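Local coordinates for nadb-ler3 (Gallus gallus, PDB 3WXB), which reduces carbonyl compounds with NAD(P)H as a short-chain dehydrogenase/reductase found in chicken fatty liver, at residues A[84-89]-A[95-100]. Numbering follows the deposited sequence.
With NDP (NADPH dihydro-nicotinamide-adenine-dinucleotide phosphate), chain C.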
# COMPACT_ATOMS: atom_id res chain seq x y z
N VAL A 84 4.70 -27.89 0.56
CA VAL A 84 5.16 -27.23 1.78
C VAL A 84 3.98 -26.58 2.59
O VAL A 84 3.25 -25.68 2.06
CB VAL A 84 6.28 -26.16 1.48
CG1 VAL A 84 6.89 -25.60 2.78
CG2 VAL A 84 7.41 -26.75 0.58
N PRO A 85 3.73 -27.06 3.86
CA PRO A 85 2.70 -26.37 4.67
C PRO A 85 3.13 -24.96 5.03
O PRO A 85 4.27 -24.73 5.45
CB PRO A 85 2.55 -27.24 5.98
CG PRO A 85 3.82 -28.12 6.02
CD PRO A 85 4.38 -28.20 4.57
N LEU A 86 2.20 -24.02 4.86
CA LEU A 86 2.54 -22.62 5.15
C LEU A 86 1.28 -21.79 5.41
O LEU A 86 0.36 -21.78 4.60
CB LEU A 86 3.33 -21.99 3.95
CG LEU A 86 3.70 -20.48 4.01
CD1 LEU A 86 4.53 -20.11 5.20
CD2 LEU A 86 4.43 -19.98 2.68
N GLU A 87 1.28 -21.07 6.52
CA GLU A 87 0.26 -20.07 6.82
C GLU A 87 1.05 -18.75 6.68
O GLU A 87 1.91 -18.41 7.51
CB GLU A 87 -0.31 -20.31 8.24
CG GLU A 87 -1.08 -19.12 8.86
CD GLU A 87 -2.09 -18.53 7.91
OE1 GLU A 87 -3.03 -19.23 7.51
OE2 GLU A 87 -1.93 -17.32 7.54
N VAL A 88 0.77 -18.02 5.60
CA VAL A 88 1.61 -16.83 5.29
C VAL A 88 1.51 -15.69 6.33
O VAL A 88 2.45 -14.86 6.41
CB VAL A 88 1.43 -16.27 3.80
CG1 VAL A 88 1.44 -17.42 2.79
CG2 VAL A 88 0.16 -15.49 3.67
N THR A 89 0.42 -15.64 7.12
CA THR A 89 0.34 -14.61 8.14
C THR A 89 1.09 -14.90 9.43
O THR A 89 1.14 -14.04 10.33
CB THR A 89 -1.11 -14.25 8.53
OG1 THR A 89 -1.76 -15.39 9.12
CG2 THR A 89 -1.84 -13.76 7.31
N LYS A 95 8.97 -19.05 8.94
CA LYS A 95 10.26 -19.52 9.37
C LYS A 95 10.44 -20.99 9.08
O LYS A 95 11.44 -21.38 8.53
CB LYS A 95 10.46 -19.26 10.86
CG LYS A 95 11.91 -19.38 11.31
CD LYS A 95 12.13 -18.98 12.73
CE LYS A 95 13.39 -19.60 13.28
NZ LYS A 95 14.38 -18.59 13.71
N ALA A 96 9.49 -21.80 9.48
CA ALA A 96 9.62 -23.25 9.36
C ALA A 96 9.63 -23.67 7.88
O ALA A 96 10.36 -24.59 7.49
CB ALA A 96 8.51 -23.94 10.13
N ALA A 97 8.85 -23.00 7.04
CA ALA A 97 8.82 -23.28 5.61
C ALA A 97 10.18 -23.00 4.96
O ALA A 97 10.69 -23.84 4.21
CB ALA A 97 7.68 -22.49 4.89
N ALA A 98 10.81 -21.88 5.32
CA ALA A 98 12.10 -21.52 4.73
C ALA A 98 13.15 -22.58 5.14
O ALA A 98 13.95 -23.04 4.30
CB ALA A 98 12.57 -20.10 5.17
N ALA A 99 13.17 -22.90 6.43
CA ALA A 99 14.10 -23.89 7.00
C ALA A 99 13.95 -25.24 6.32
O ALA A 99 14.95 -25.92 6.05
CB ALA A 99 13.87 -24.03 8.54
N SER A 100 12.72 -25.63 6.05
CA SER A 100 12.39 -26.88 5.36
C SER A 100 12.85 -26.89 3.89
O SER A 100 13.50 -27.84 3.41
CB SER A 100 10.88 -27.17 5.51
OG SER A 100 10.45 -28.33 4.78
PA NDP C . -7.99 -17.59 -4.84
O1A NDP C . -8.88 -16.96 -3.83
O2A NDP C . -8.59 -18.41 -5.81
O5B NDP C . -6.90 -18.39 -4.20
C5B NDP C . -6.26 -17.85 -3.01
C4B NDP C . -5.08 -18.70 -2.71
O4B NDP C . -4.19 -18.05 -1.65
C3B NDP C . -5.47 -20.07 -2.08
O3B NDP C . -4.33 -20.98 -2.40
C2B NDP C . -5.43 -19.75 -0.58
O2B NDP C . -5.29 -20.91 0.27
C1B NDP C . -4.15 -18.88 -0.49
N9A NDP C . -4.18 -18.03 0.82
C8A NDP C . -5.03 -17.04 1.21
N7A NDP C . -4.66 -16.63 2.44
C5A NDP C . -3.70 -17.43 2.87
C6A NDP C . -3.00 -17.46 4.02
N6A NDP C . -3.31 -16.58 4.99
N1A NDP C . -2.00 -18.34 4.18
C2A NDP C . -1.66 -19.19 3.16
N3A NDP C . -2.40 -19.16 1.99
C4A NDP C . -3.37 -18.26 1.86
O3 NDP C . -7.21 -16.29 -5.49
PN NDP C . -6.60 -16.25 -6.98
O1N NDP C . -7.60 -15.64 -7.85
O2N NDP C . -5.96 -17.53 -7.33
O5D NDP C . -5.48 -15.11 -6.67
C5D NDP C . -4.07 -15.36 -6.49
C4D NDP C . -3.34 -14.00 -6.53
O4D NDP C . -3.68 -13.33 -7.73
C3D NDP C . -3.90 -13.11 -5.38
O3D NDP C . -2.76 -12.44 -4.85
C2D NDP C . -4.82 -12.16 -6.02
O2D NDP C . -4.91 -10.93 -5.31
C1D NDP C . -4.18 -11.98 -7.38
N1N NDP C . -5.16 -11.49 -8.38
C2N NDP C . -6.28 -12.23 -8.78
C3N NDP C . -7.17 -11.72 -9.73
C7N NDP C . -8.27 -12.44 -10.20
O7N NDP C . -9.04 -11.92 -11.02
N7N NDP C . -8.38 -13.76 -9.83
C4N NDP C . -6.97 -10.42 -10.25
C5N NDP C . -5.87 -9.64 -9.87
C6N NDP C . -4.97 -10.14 -8.91
P2B NDP C . -6.63 -21.66 0.88
O1X NDP C . -5.95 -22.25 2.05
O2X NDP C . -7.05 -22.50 -0.25
O3X NDP C . -7.55 -20.54 1.23
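At the outer edge of the Rossmann sheet, strand 81-85 hands over to the adenine-binding loop, and helix 91-105 packs back on this turn with A97 among its contact points. The methyl of A97 points at the strand end and meets CG1 of V84 at 3.8 Å; with CG1 anti to the backbone N (chi1 -172°), that branch is the one that reaches A97. CD1 of L86 reaches the same methyl, 4.0 Å from A97 CB, while the carbonyl oxygen of P85 lies 4.1 Å from A97 CB, a mere approach. The side-chain touch is apolar and small, and L86 also lies on L147 of helix 130-160.

Beyond L86 the chain turns to NADPH. The backbone N of V88 donates to N1A of the adenine (3.1 Å), and the amino group N6A donates to OE2 of E87 at 3.0 Å, so both polar positions on that edge are read. V88 sets its CG1 3.6 Å from adenine C2A. The backbone N of T89 also binds E87 OE2 (2.9 Å), and T89 OG1 reaches that oxygen from the opposite face of the carboxylate, while OE1 pairs with R61. Were E87 replaced by an alanine, the carboxylate that R61 pairs with would be gone, and N6A and T89 would probably be left without this acceptor. Together, the helix-backed strand end and the E87 and V88 bonds to the adenine form the adenine end of an SDR Rossmann cofactor site.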